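Local structure of cytidine deaminase (Mycobacterium tuberculosis, 4WIG) at residues A[27-32]-A[55-60]; A[14-19]-A[40-45]; A[92-97]-A[117-122]; A[34-39]-A[70-75]; A[20-25]-A[45-50]. The protein catalyses the zinc-dependent hydrolytic deamination of cytidine and 2'-deoxycytidine to uridine and 2'-deoxyuridine, as part of pyrimidine salvage. The protein carries 1 engineered substitution. All blocks are in the same frame, centred on the assembly; numbering follows the deposited sequence.

Contact 1: residues A[27-32]-A[55-60]; sequences FAVGAA and LCAECA. With ZN (zinc ion), chain C.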
# COMPACT_ATOMS: atom_id res chain seq x y z
N PHE A 27 8.07 -6.39 -15.49
CA PHE A 27 7.80 -5.08 -16.06
C PHE A 27 8.68 -4.07 -15.35
O PHE A 27 8.32 -3.56 -14.30
CB PHE A 27 6.32 -4.71 -15.90
CG PHE A 27 5.94 -3.44 -16.61
CD1 PHE A 27 6.09 -3.33 -17.98
CD2 PHE A 27 5.45 -2.35 -15.92
CE1 PHE A 27 5.75 -2.16 -18.64
CE2 PHE A 27 5.10 -1.17 -16.58
CZ PHE A 27 5.25 -1.08 -17.94
N ALA A 28 9.85 -3.79 -15.92
CA ALA A 28 10.81 -2.88 -15.29
C ALA A 28 10.36 -1.45 -15.49
O ALA A 28 9.91 -1.08 -16.56
CB ALA A 28 12.21 -3.06 -15.86
N VAL A 29 10.46 -0.65 -14.43
CA VAL A 29 10.14 0.76 -14.52
C VAL A 29 11.24 1.54 -13.84
O VAL A 29 11.71 1.12 -12.81
CB VAL A 29 8.80 1.09 -13.87
CG1 VAL A 29 8.53 2.59 -13.94
CG2 VAL A 29 7.67 0.32 -14.55
N GLY A 30 11.65 2.66 -14.44
CA GLY A 30 12.61 3.55 -13.80
C GLY A 30 12.08 4.96 -13.80
O GLY A 30 11.29 5.32 -14.68
N ALA A 31 12.51 5.76 -12.84
CA ALA A 31 12.12 7.15 -12.81
C ALA A 31 13.26 8.02 -12.34
O ALA A 31 14.13 7.57 -11.61
CB ALA A 31 10.89 7.34 -11.92
N ALA A 32 13.26 9.27 -12.79
CA ALA A 32 14.26 10.23 -12.39
C ALA A 32 13.61 11.60 -12.27
O ALA A 32 12.73 11.95 -13.07
CB ALA A 32 15.39 10.28 -13.41
N LEU A 55 6.67 -1.85 -4.76
CA LEU A 55 7.07 -0.45 -4.69
C LEU A 55 7.21 0.11 -6.09
O LEU A 55 7.88 -0.49 -6.93
CB LEU A 55 8.39 -0.33 -3.91
CG LEU A 55 8.31 -0.86 -2.47
CD1 LEU A 55 9.68 -1.19 -1.89
CD2 LEU A 55 7.58 0.14 -1.59
N CYS A 56 6.56 1.25 -6.36
CA CYS A 56 6.67 1.93 -7.65
C CYS A 56 7.95 2.73 -7.74
O CYS A 56 8.42 3.28 -6.74
CB CYS A 56 5.49 2.88 -7.85
SG CYS A 56 3.94 2.08 -8.34
N ALA A 57 8.48 2.86 -8.96
CA ALA A 57 9.67 3.67 -9.22
C ALA A 57 9.55 5.09 -8.69
O ALA A 57 10.49 5.64 -8.14
CB ALA A 57 9.95 3.69 -10.73
N GLU A 58 8.38 5.70 -8.92
CA GLU A 58 8.14 7.07 -8.54
C GLU A 58 8.17 7.23 -7.02
O GLU A 58 8.69 8.24 -6.52
CB GLU A 58 6.83 7.58 -9.13
CG GLU A 58 6.70 7.37 -10.63
CD GLU A 58 6.02 6.07 -11.00
OE1 GLU A 58 6.54 4.98 -10.66
OE2 GLU A 58 4.95 6.12 -11.65
N CYS A 59 7.64 6.25 -6.30
CA CYS A 59 7.77 6.23 -4.84
C CYS A 59 9.22 6.08 -4.40
O CYS A 59 9.63 6.71 -3.44
CB CYS A 59 6.92 5.13 -4.21
SG CYS A 59 5.15 5.49 -4.34
N ALA A 60 9.97 5.24 -5.11
CA ALA A 60 11.40 5.10 -4.86
C ALA A 60 12.14 6.45 -5.05
O ALA A 60 13.04 6.77 -4.28
CB ALA A 60 12.01 4.02 -5.76
ZN ZN C . 2.85 3.91 -9.22
O HOH W 1 3.32 4.21 -11.07
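The backbones of G30 and A57 come nearest here, with 5.4 Å between their CA atoms, where a strand of the central sheet passes the first turn of helix 57-67. This is the heart of the cytidine deaminase fold: the helix that follows the first zinc cysteine lies against the mixed sheet. C56 sits at the N-cap position, and its carbonyl oxygen takes a helical bond from A60 N at 3.0 Å. No hydrogen bond links the two segments; they meet through carbon packing.

The methyl of A57 does most of that work. It points at the strand and packs against the backbone of G30, flanked by the side chains of V29 and A31. V29 carries CG1 opposite its own backbone N (chi1 178°), which brings that branch to 3.7 Å from A57 CB. From the other flank, A31 CB approaches A57 CB at 4.0 Å and also lies 4.4 Å from E58 CG.

Beyond A31, the E58 chain bends at chi2 (92°) and turns its carboxylate toward the metal without binding it. By similarity E58 is the proton donor of the active site. The zinc ion is held by C56 SG at 2.3 Å, with C89 and C92 supplying the other sulfurs. Its fourth ligand is a water 1.9 Å from the metal, which donates a 2.6 Å hydrogen bond to E58 OE2.

Contact 2: residues A[14-19]-A[40-45]; sequences TQAAAG and VVTGCN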
# COMPACT_ATOMS: atom_id res chain seq x y z
N THR A 14 15.75 5.80 -17.72
CA THR A 14 16.07 4.57 -18.45
C THR A 14 17.16 3.77 -17.72
O THR A 14 17.03 2.56 -17.51
CB THR A 14 16.49 4.91 -19.90
OG1 THR A 14 15.45 5.69 -20.50
CG2 THR A 14 16.74 3.66 -20.73
N GLN A 15 18.22 4.46 -17.31
CA GLN A 15 19.30 3.84 -16.56
C GLN A 15 18.76 3.26 -15.25
O GLN A 15 19.11 2.16 -14.86
CB GLN A 15 20.41 4.86 -16.30
CG GLN A 15 21.78 4.27 -16.03
CD GLN A 15 21.87 3.54 -14.70
OE1 GLN A 15 22.30 2.38 -14.65
NE2 GLN A 15 21.46 4.20 -13.63
N ALA A 16 17.88 4.01 -14.57
CA ALA A 16 17.30 3.56 -13.32
C ALA A 16 16.51 2.26 -13.48
O ALA A 16 16.57 1.39 -12.62
CB ALA A 16 16.42 4.66 -12.72
N ALA A 17 15.80 2.12 -14.59
CA ALA A 17 14.97 0.95 -14.87
C ALA A 17 15.77 -0.34 -14.93
O ALA A 17 15.24 -1.41 -14.63
CB ALA A 17 14.22 1.14 -16.18
N ALA A 18 17.06 -0.23 -15.27
CA ALA A 18 17.93 -1.41 -15.36
C ALA A 18 18.11 -2.07 -13.99
O ALA A 18 18.41 -3.26 -13.91
CB ALA A 18 19.28 -1.03 -15.97
N GLY A 19 17.92 -1.29 -12.93
CA GLY A 19 18.00 -1.78 -11.57
C GLY A 19 16.75 -2.48 -11.04
O GLY A 19 16.80 -3.08 -9.95
N VAL A 40 19.67 15.40 -9.31
CA VAL A 40 18.72 14.44 -9.86
C VAL A 40 18.69 13.20 -8.96
O VAL A 40 19.73 12.71 -8.54
CB VAL A 40 19.10 14.06 -11.31
CG1 VAL A 40 18.26 12.89 -11.81
CG2 VAL A 40 18.90 15.27 -12.23
N VAL A 41 17.49 12.72 -8.67
CA VAL A 41 17.32 11.50 -7.87
C VAL A 41 16.59 10.47 -8.72
O VAL A 41 15.84 10.84 -9.62
CB VAL A 41 16.56 11.78 -6.56
CG1 VAL A 41 17.40 12.69 -5.68
CG2 VAL A 41 15.20 12.42 -6.82
N THR A 42 16.84 9.19 -8.45
CA THR A 42 16.27 8.12 -9.29
C THR A 42 15.62 7.02 -8.46
O THR A 42 15.83 6.92 -7.26
CB THR A 42 17.33 7.48 -10.23
OG1 THR A 42 18.33 6.83 -9.45
CG2 THR A 42 17.97 8.48 -11.14
N GLY A 43 14.82 6.21 -9.13
CA GLY A 43 14.11 5.13 -8.49
C GLY A 43 13.73 4.09 -9.51
O GLY A 43 13.57 4.40 -10.70
N CYS A 44 13.58 2.85 -9.05
CA CYS A 44 13.06 1.79 -9.88
C CYS A 44 12.03 0.99 -9.12
O CYS A 44 11.99 1.03 -7.88
CB CYS A 44 14.19 0.88 -10.37
SG CYS A 44 15.14 0.05 -9.09
N ASN A 45 11.17 0.29 -9.84
CA ASN A 45 10.19 -0.55 -9.16
C ASN A 45 10.78 -1.82 -8.52
O ASN A 45 11.86 -2.31 -8.88
CB ASN A 45 8.94 -0.84 -10.02
CG ASN A 45 9.25 -1.57 -11.31
OD1 ASN A 45 10.36 -1.54 -11.81
ND2 ASN A 45 8.25 -2.26 -11.84
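A16 is the residue that seats the end of helix 6-17 on strand 40-44. Its CB points toward the strand, 3.5 Å from the carbonyl O of G43 and 3.9 Å from T42 CB. Next to it the backbone closes in as well: A16 O comes within 3.3 Å of C44 CB while accepting a hydrogen bond from G19 N at 3.0 Å. No hydrogen bond crosses the contact, and the short A16 methyl, resting on the G43 carbonyl O, lets helix and strand sit close. C44 turns SG between its backbone N and carbonyl carbon (chi1 61°), which lifts the sulfur off the strand to 3.6 Å from G19 C.

The outer side is looser. Q15 and A18 are exposed and touch a neighbouring molecule in the crystal instead of the strand, and A17 directs its methyl away toward strand 29-35.

Strand 40-44 is an edge strand of the sheet within this chain, and its two faces are covered differently: T42 and C44 look toward helix 6-17, with C44 also packing on H66 of the second subunit, while V41 reaches V61 and A64 of helix 57-67.

Contact 3: residues A[92-97]-A[117-122]; sequences CRQVLL and DLLPDA. With ZN (zinc ion), chain C.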
# COMPACT_ATOMS: atom_id res chain seq x y z
N CYS A 92 1.01 6.93 -7.24
CA CYS A 92 2.19 7.73 -7.48
C CYS A 92 1.87 9.20 -7.79
O CYS A 92 2.61 10.09 -7.35
CB CYS A 92 3.03 7.11 -8.59
SG CYS A 92 3.84 5.60 -8.06
N ARG A 93 0.77 9.46 -8.49
CA ARG A 93 0.35 10.86 -8.68
C ARG A 93 0.11 11.54 -7.33
O ARG A 93 0.55 12.67 -7.12
CB ARG A 93 -0.87 10.95 -9.59
CG ARG A 93 -0.54 10.57 -11.03
CD ARG A 93 -1.72 10.69 -11.98
NE ARG A 93 -1.47 9.90 -13.19
CZ ARG A 93 -2.19 9.94 -14.31
NH1 ARG A 93 -3.23 10.74 -14.43
NH2 ARG A 93 -1.86 9.15 -15.31
N GLN A 94 -0.52 10.84 -6.39
CA GLN A 94 -0.79 11.42 -5.07
C GLN A 94 0.51 11.60 -4.30
O GLN A 94 0.74 12.67 -3.73
CB GLN A 94 -1.78 10.56 -4.26
CG GLN A 94 -2.30 11.26 -3.00
CD GLN A 94 -3.40 12.28 -3.27
OE1 GLN A 94 -4.36 12.02 -4.00
NE2 GLN A 94 -3.27 13.45 -2.65
N VAL A 95 1.37 10.59 -4.30
CA VAL A 95 2.65 10.67 -3.60
C VAL A 95 3.50 11.83 -4.16
O VAL A 95 4.03 12.63 -3.40
CB VAL A 95 3.42 9.33 -3.63
CG1 VAL A 95 4.82 9.49 -3.05
CG2 VAL A 95 2.66 8.26 -2.84
N LEU A 96 3.62 11.91 -5.48
CA LEU A 96 4.44 12.97 -6.10
C LEU A 96 3.89 14.37 -5.80
O LEU A 96 4.65 15.33 -5.62
CB LEU A 96 4.55 12.75 -7.61
CG LEU A 96 5.41 11.56 -8.08
CD1 LEU A 96 5.23 11.31 -9.58
CD2 LEU A 96 6.85 11.82 -7.73
N LEU A 97 2.57 14.49 -5.71
CA LEU A 97 1.93 15.78 -5.43
C LEU A 97 2.37 16.37 -4.09
O LEU A 97 2.53 17.59 -3.95
CB LEU A 97 0.41 15.63 -5.47
CG LEU A 97 -0.37 16.95 -5.45
CD1 LEU A 97 -0.32 17.61 -6.82
CD2 LEU A 97 -1.80 16.71 -5.01
N ASP A 117 -2.77 18.77 -13.75
CA ASP A 117 -3.65 18.33 -14.83
C ASP A 117 -3.83 16.82 -14.82
O ASP A 117 -4.88 16.32 -15.24
CB ASP A 117 -3.15 18.80 -16.19
CG ASP A 117 -3.31 20.30 -16.39
OD1 ASP A 117 -4.36 20.85 -16.00
OD2 ASP A 117 -2.38 20.93 -16.91
N LEU A 118 -2.82 16.10 -14.35
CA LEU A 118 -2.90 14.64 -14.23
C LEU A 118 -3.63 14.18 -12.96
O LEU A 118 -4.05 13.03 -12.87
CB LEU A 118 -1.50 14.03 -14.28
CG LEU A 118 -0.82 14.15 -15.65
CD1 LEU A 118 0.68 13.90 -15.54
CD2 LEU A 118 -1.43 13.18 -16.65
N LEU A 119 -3.78 15.07 -11.99
CA LEU A 119 -4.52 14.74 -10.77
C LEU A 119 -5.29 15.98 -10.31
O LEU A 119 -4.93 16.60 -9.32
CB LEU A 119 -3.57 14.24 -9.68
CG LEU A 119 -4.23 13.61 -8.44
CD1 LEU A 119 -4.79 12.25 -8.80
CD2 LEU A 119 -3.26 13.51 -7.27
N PRO A 120 -6.33 16.35 -11.06
CA PRO A 120 -7.07 17.57 -10.74
C PRO A 120 -7.95 17.42 -9.50
O PRO A 120 -8.30 16.30 -9.12
CB PRO A 120 -7.92 17.80 -11.99
CG PRO A 120 -8.03 16.49 -12.66
CD PRO A 120 -6.84 15.67 -12.26
N ASP A 121 -8.26 18.54 -8.86
CA ASP A 121 -9.12 18.54 -7.68
C ASP A 121 -8.62 17.46 -6.70
O ASP A 121 -9.38 16.63 -6.22
CB ASP A 121 -10.57 18.29 -8.08
CG ASP A 121 -11.11 19.34 -9.05
OD1 ASP A 121 -11.74 18.96 -10.06
OD2 ASP A 121 -10.91 20.54 -8.81
N ALA A 122 -7.32 17.47 -6.44
CA ALA A 122 -6.71 16.38 -5.68
C ALA A 122 -7.13 16.40 -4.22
O ALA A 122 -7.34 17.47 -3.64
CB ALA A 122 -5.20 16.43 -5.79
ZN ZN C . 2.85 3.91 -9.22
O HOH W 1 3.32 4.21 -11.07
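The polar part of this contact runs from R93 to L118. R93 NH1 donates to L118 O at 2.9 Å with an N-H...O angle of 154°, and the oxygen lies in the guanidinium plane, at its edge. The side chain is extended from CG to NE, which carries the charged group past L119 to the carbonyl of the last helical residue of 115-118. L118 crosses it at about a right angle and lays CD2 over one face of the guanidinium, 4.1 Å from CZ. NE bonds P88 O, NH1 has a second acceptor in P120 O of the third subunit, and NH2 bonds D121 O of that subunit.

Van der Waals packing centres on L119 and L97. L119 is the first residue past the helix, and its CD2 lies against helix 90-100, 3.9 Å from R93 C and beside the amide oxygen of Q94, 3.8 Å from OE1. That oxygen has its polar partner in G90 N of the third subunit. L97 CD2 meets L119 CD2 at 4.2 Å and presses on A122 CB at 3.5 Å, tighter than ordinary carbon contact.

Metal binding enters at the start of the helix, where C92 SG holds the zinc ion at 2.3 Å, one residue before R93.

Carbonyl oxygens of L118, P88 and the neighbouring subunit together satisfy the buried guanidinium and probably fix its orientation. The same group thus fastens the chain's C-terminal portion, helix 90-100 and the tetramer interface together.

Contact 4: residues A[34-39]-A[70-75]; sequences LVDDGR and GGRLLA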
# COMPACT_ATOMS: atom_id res chain seq x y z
N LEU A 34 14.27 15.88 -11.20
CA LEU A 34 15.05 17.06 -10.89
C LEU A 34 14.50 17.68 -9.61
O LEU A 34 13.30 17.98 -9.52
CB LEU A 34 14.94 18.07 -12.01
CG LEU A 34 15.68 19.40 -11.86
CD1 LEU A 34 17.18 19.18 -11.91
CD2 LEU A 34 15.21 20.35 -12.95
N VAL A 35 15.39 17.87 -8.65
CA VAL A 35 15.07 18.48 -7.36
C VAL A 35 15.36 19.98 -7.45
O VAL A 35 16.14 20.41 -8.31
CB VAL A 35 15.87 17.81 -6.24
CG1 VAL A 35 15.40 18.29 -4.87
CG2 VAL A 35 15.75 16.29 -6.34
N ASP A 36 14.72 20.77 -6.60
CA ASP A 36 14.91 22.23 -6.64
C ASP A 36 16.30 22.79 -6.28
O ASP A 36 16.53 23.99 -6.44
CB ASP A 36 13.84 22.95 -5.81
CG ASP A 36 13.85 22.56 -4.35
OD1 ASP A 36 13.06 23.17 -3.59
OD2 ASP A 36 14.60 21.66 -3.93
N ASP A 37 17.21 21.94 -5.81
CA ASP A 37 18.62 22.34 -5.66
C ASP A 37 19.45 21.96 -6.88
O ASP A 37 20.67 22.16 -6.90
CB ASP A 37 19.22 21.72 -4.40
CG ASP A 37 19.45 20.23 -4.53
OD1 ASP A 37 20.24 19.68 -3.75
OD2 ASP A 37 18.83 19.61 -5.42
N GLY A 38 18.79 21.39 -7.89
CA GLY A 38 19.44 21.02 -9.14
C GLY A 38 19.97 19.60 -9.23
O GLY A 38 20.46 19.22 -10.28
N ARG A 39 19.91 18.82 -8.15
CA ARG A 39 20.37 17.43 -8.22
C ARG A 39 19.28 16.57 -8.83
O ARG A 39 18.12 16.98 -8.89
CB ARG A 39 20.80 16.87 -6.86
CG ARG A 39 19.67 16.49 -5.92
CD ARG A 39 20.18 15.97 -4.58
NE ARG A 39 19.11 15.49 -3.71
CZ ARG A 39 18.29 16.25 -2.99
NH1 ARG A 39 18.37 17.58 -3.00
NH2 ARG A 39 17.37 15.67 -2.23
N GLY A 70 16.28 16.07 1.10
CA GLY A 70 14.94 16.59 0.98
C GLY A 70 14.83 17.63 -0.12
O GLY A 70 15.70 17.72 -0.99
N GLY A 71 13.77 18.42 -0.05
CA GLY A 71 13.50 19.45 -1.04
C GLY A 71 12.21 19.18 -1.79
O GLY A 71 11.37 18.40 -1.35
N ARG A 72 12.06 19.86 -2.92
CA ARG A 72 10.87 19.78 -3.75
C ARG A 72 11.24 19.26 -5.14
O ARG A 72 12.29 19.60 -5.67
CB ARG A 72 10.24 21.17 -3.90
CG ARG A 72 9.74 21.78 -2.60
CD ARG A 72 8.40 21.19 -2.17
NE ARG A 72 7.30 21.62 -3.03
CZ ARG A 72 6.05 21.17 -2.94
NH1 ARG A 72 5.72 20.28 -2.01
NH2 ARG A 72 5.12 21.62 -3.78
N LEU A 73 10.36 18.45 -5.73
CA LEU A 73 10.56 17.96 -7.10
C LEU A 73 10.03 18.98 -8.09
O LEU A 73 8.94 19.51 -7.91
CB LEU A 73 9.83 16.63 -7.31
CG LEU A 73 10.18 15.50 -6.34
CD1 LEU A 73 9.34 14.28 -6.67
CD2 LEU A 73 11.67 15.17 -6.38
N LEU A 74 10.81 19.25 -9.14
CA LEU A 74 10.43 20.17 -10.22
C LEU A 74 9.96 19.46 -11.49
O LEU A 74 9.10 19.98 -12.21
CB LEU A 74 11.62 21.07 -10.57
CG LEU A 74 12.12 21.97 -9.44
CD1 LEU A 74 13.22 22.89 -9.96
CD2 LEU A 74 11.00 22.78 -8.82
N ALA A 75 10.53 18.30 -11.76
CA ALA A 75 10.28 17.56 -12.99
C ALA A 75 10.61 16.10 -12.77
O ALA A 75 11.58 15.80 -12.07
CB ALA A 75 11.12 18.14 -14.11
O HOH W 2 17.44 19.98 -1.56
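L34 is bonded to strand 73-80 through both its backbone N and its O: the N donates to A75 O at 2.8 Å, and the O accepts from L74 N at 2.8 Å, almost straight at 173°. Two residues further on, D36 N reaches R72 O at 2.9 Å. Side chains fill in between. L74 CD1 packs on D36 CA at 3.8 Å, and the D36 carboxylate lies alongside the backbone of R72, with OD1 3.5 Å from R72 CB and OD2 taking a weak bond from R72 N. The charged ends of D36 and R72 do not meet.

L74 and A75 both stand opposite L34, so the register slips by one between L34 and V35: a classic beta bulge in the antiparallel pairing of strands 29-35 and 73-80. Just after it the chain reverses through a type I turn from V35 to G38, the hairpin connection to strand 40-44, and G38 adopts a positive phi that suits glycine.

Further out, R39 reaches across to G70 on a chain extended from CG to NE, and NH2 gives G70 O a 2.9 Å hydrogen bond lying in the guanidinium plane; NH1 adds a weak one. A water bridges R39 NH1 and G70 O. D37 helps position the guanidinium: its OD1 forms a salt bridge with R39 NH1 at 2.9 Å, though the hydrogen-bond geometry is weak, while its OD2 accepts from R39 N, an Asx turn. T68 OG1 takes a further bond from R39 NH2, and L65 of helix 57-67 packs against both R39 and L73.

Contact 5: residues A[20-25]-A[45-50]; sequences AYVPYS and NVDNVS. Engineered in segment 45-50: D47 (natural residue Glu).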
# COMPACT_ATOMS: atom_id res chain seq x y z
N ALA A 20 15.65 -2.39 -11.80
CA ALA A 20 14.34 -2.91 -11.37
C ALA A 20 14.40 -4.34 -10.89
O ALA A 20 14.99 -5.20 -11.54
CB ALA A 20 13.32 -2.82 -12.50
N TYR A 21 13.72 -4.59 -9.77
CA TYR A 21 13.57 -5.94 -9.24
C TYR A 21 12.19 -6.43 -9.66
O TYR A 21 11.20 -6.14 -8.99
CB TYR A 21 13.71 -5.92 -7.71
CG TYR A 21 13.56 -7.28 -7.07
CD1 TYR A 21 14.64 -8.13 -6.97
CD2 TYR A 21 12.33 -7.71 -6.58
CE1 TYR A 21 14.52 -9.38 -6.40
CE2 TYR A 21 12.20 -8.97 -6.01
CZ TYR A 21 13.30 -9.79 -5.92
OH TYR A 21 13.17 -11.04 -5.36
N VAL A 22 12.13 -7.19 -10.76
CA VAL A 22 10.86 -7.59 -11.36
C VAL A 22 10.75 -9.07 -11.73
O VAL A 22 10.28 -9.42 -12.82
CB VAL A 22 10.51 -6.69 -12.58
CG1 VAL A 22 10.12 -5.31 -12.09
CG2 VAL A 22 11.68 -6.62 -13.57
N PRO A 23 11.13 -9.96 -10.81
CA PRO A 23 11.01 -11.39 -11.12
C PRO A 23 9.58 -11.85 -11.44
O PRO A 23 9.41 -12.76 -12.26
CB PRO A 23 11.54 -12.07 -9.84
CG PRO A 23 11.36 -11.06 -8.76
CD PRO A 23 11.60 -9.74 -9.43
N TYR A 24 8.57 -11.23 -10.83
CA TYR A 24 7.19 -11.72 -10.98
C TYR A 24 6.43 -10.96 -12.07
O TYR A 24 5.79 -11.59 -12.92
CB TYR A 24 6.44 -11.67 -9.64
CG TYR A 24 7.29 -12.17 -8.50
CD1 TYR A 24 7.49 -11.40 -7.37
CD2 TYR A 24 7.96 -13.38 -8.59
CE1 TYR A 24 8.29 -11.83 -6.34
CE2 TYR A 24 8.76 -13.83 -7.55
CZ TYR A 24 8.92 -13.05 -6.43
OH TYR A 24 9.72 -13.47 -5.41
N SER A 25 6.51 -9.63 -12.05
CA SER A 25 5.81 -8.79 -13.03
C SER A 25 6.51 -8.73 -14.40
O SER A 25 5.87 -8.47 -15.42
CB SER A 25 5.64 -7.38 -12.49
OG SER A 25 6.88 -6.70 -12.43
N ASN A 45 11.17 0.29 -9.84
CA ASN A 45 10.19 -0.55 -9.16
C ASN A 45 10.78 -1.82 -8.52
O ASN A 45 11.86 -2.31 -8.88
CB ASN A 45 8.94 -0.84 -10.02
CG ASN A 45 9.25 -1.57 -11.31
OD1 ASN A 45 10.36 -1.54 -11.81
ND2 ASN A 45 8.25 -2.26 -11.84
N VAL A 46 10.06 -2.32 -7.52
CA VAL A 46 10.48 -3.47 -6.74
C VAL A 46 9.27 -4.35 -6.45
O VAL A 46 8.46 -4.04 -5.58
CB VAL A 46 11.17 -3.06 -5.42
CG1 VAL A 46 11.77 -4.28 -4.73
CG2 VAL A 46 12.26 -2.01 -5.66
N ASP A 47 9.15 -5.44 -7.22
CA ASP A 47 8.18 -6.50 -6.99
C ASP A 47 8.27 -7.07 -5.57
O ASP A 47 9.34 -7.12 -4.97
CB ASP A 47 8.46 -7.71 -7.91
CG ASP A 47 7.94 -7.55 -9.33
OD1 ASP A 47 7.43 -6.48 -9.72
OD2 ASP A 47 8.09 -8.55 -10.08
N ASN A 48 7.12 -7.51 -5.05
CA ASN A 48 7.09 -8.42 -3.91
C ASN A 48 6.22 -9.64 -4.23
O ASN A 48 5.30 -9.56 -5.03
CB ASN A 48 6.54 -7.73 -2.68
CG ASN A 48 6.76 -8.53 -1.42
OD1 ASN A 48 5.85 -9.20 -0.92
ND2 ASN A 48 7.98 -8.49 -0.90
N VAL A 49 6.52 -10.76 -3.59
CA VAL A 49 5.75 -11.99 -3.79
C VAL A 49 4.28 -11.80 -3.41
O VAL A 49 3.39 -12.43 -4.00
CB VAL A 49 6.39 -13.21 -3.07
CG1 VAL A 49 6.36 -13.06 -1.56
CG2 VAL A 49 5.72 -14.50 -3.49
N SER A 50 4.01 -10.96 -2.41
CA SER A 50 2.66 -10.42 -2.21
C SER A 50 2.60 -9.18 -3.08
O SER A 50 3.17 -8.15 -2.74
CB SER A 50 2.40 -10.09 -0.73
OG SER A 50 1.06 -9.64 -0.53
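Positions 45 to 47, which probably bind substrate as in relatives, run beside the loop A20-S25. Y21 N donates to N45 O at 3.1 Å, and D47 N returns a 2.8 Å bond to Y21 O. These two bonds make a single beta bridge between Y21 and V46, joining the loop that follows helix 6-17 to the one that follows strand 40-44. Y21 CB packs on V46 CG1 at 3.9 Å.

D47 is an engineered residue, glutamate in the natural protein. Its carboxylate is gripped by three donors. OD2 takes Y24 N at 2.8 Å and S25 N at 2.7 Å, the latter nearly straight (175°), and OD1 offers its syn lone pair to S25 OG at 2.8 Å. The hydroxyl gets there because S25 holds OG between its backbone N and carbonyl carbon (chi1 70°).

P23 touches both tyrosines: its CD lies over a face of Y21, offset toward the rim, and its CG stands over the centre of a Y24 face. Y24 CE1 lies 3.4 Å from V49 N, beside the Asx turn in which N48 OD1 accepts from S50 N. Both tyrosine hydroxyls bond E98 OE1 of the second subunit, whose OE2 takes V49 N.

Contacts 1, 2 and 5 meet around N45, which contacts 2 and 5 share: its OD1 is 2.8 Å from V29 N and its ND2 2.8 Å from F27 O, both in contact 1. Contact 2 continues from contact 1 across the sheet through A31 N to G43 O at 2.7 Å. Contact 3 joins contact 1 at the metal, to which C56 and C92 both bind. The side chain of N45 is about 8 Å from the zinc ion, which puts the N45 end of contact 5 near the metal. Contact 4 takes up strand 29-35 where contact 1 leaves it and pairs it with strand 73-80; its centre is about 27 Å from that of contact 5, but it reaches contact 3 where L73 CD1 packs on L96 CD2 at 3.7 Å.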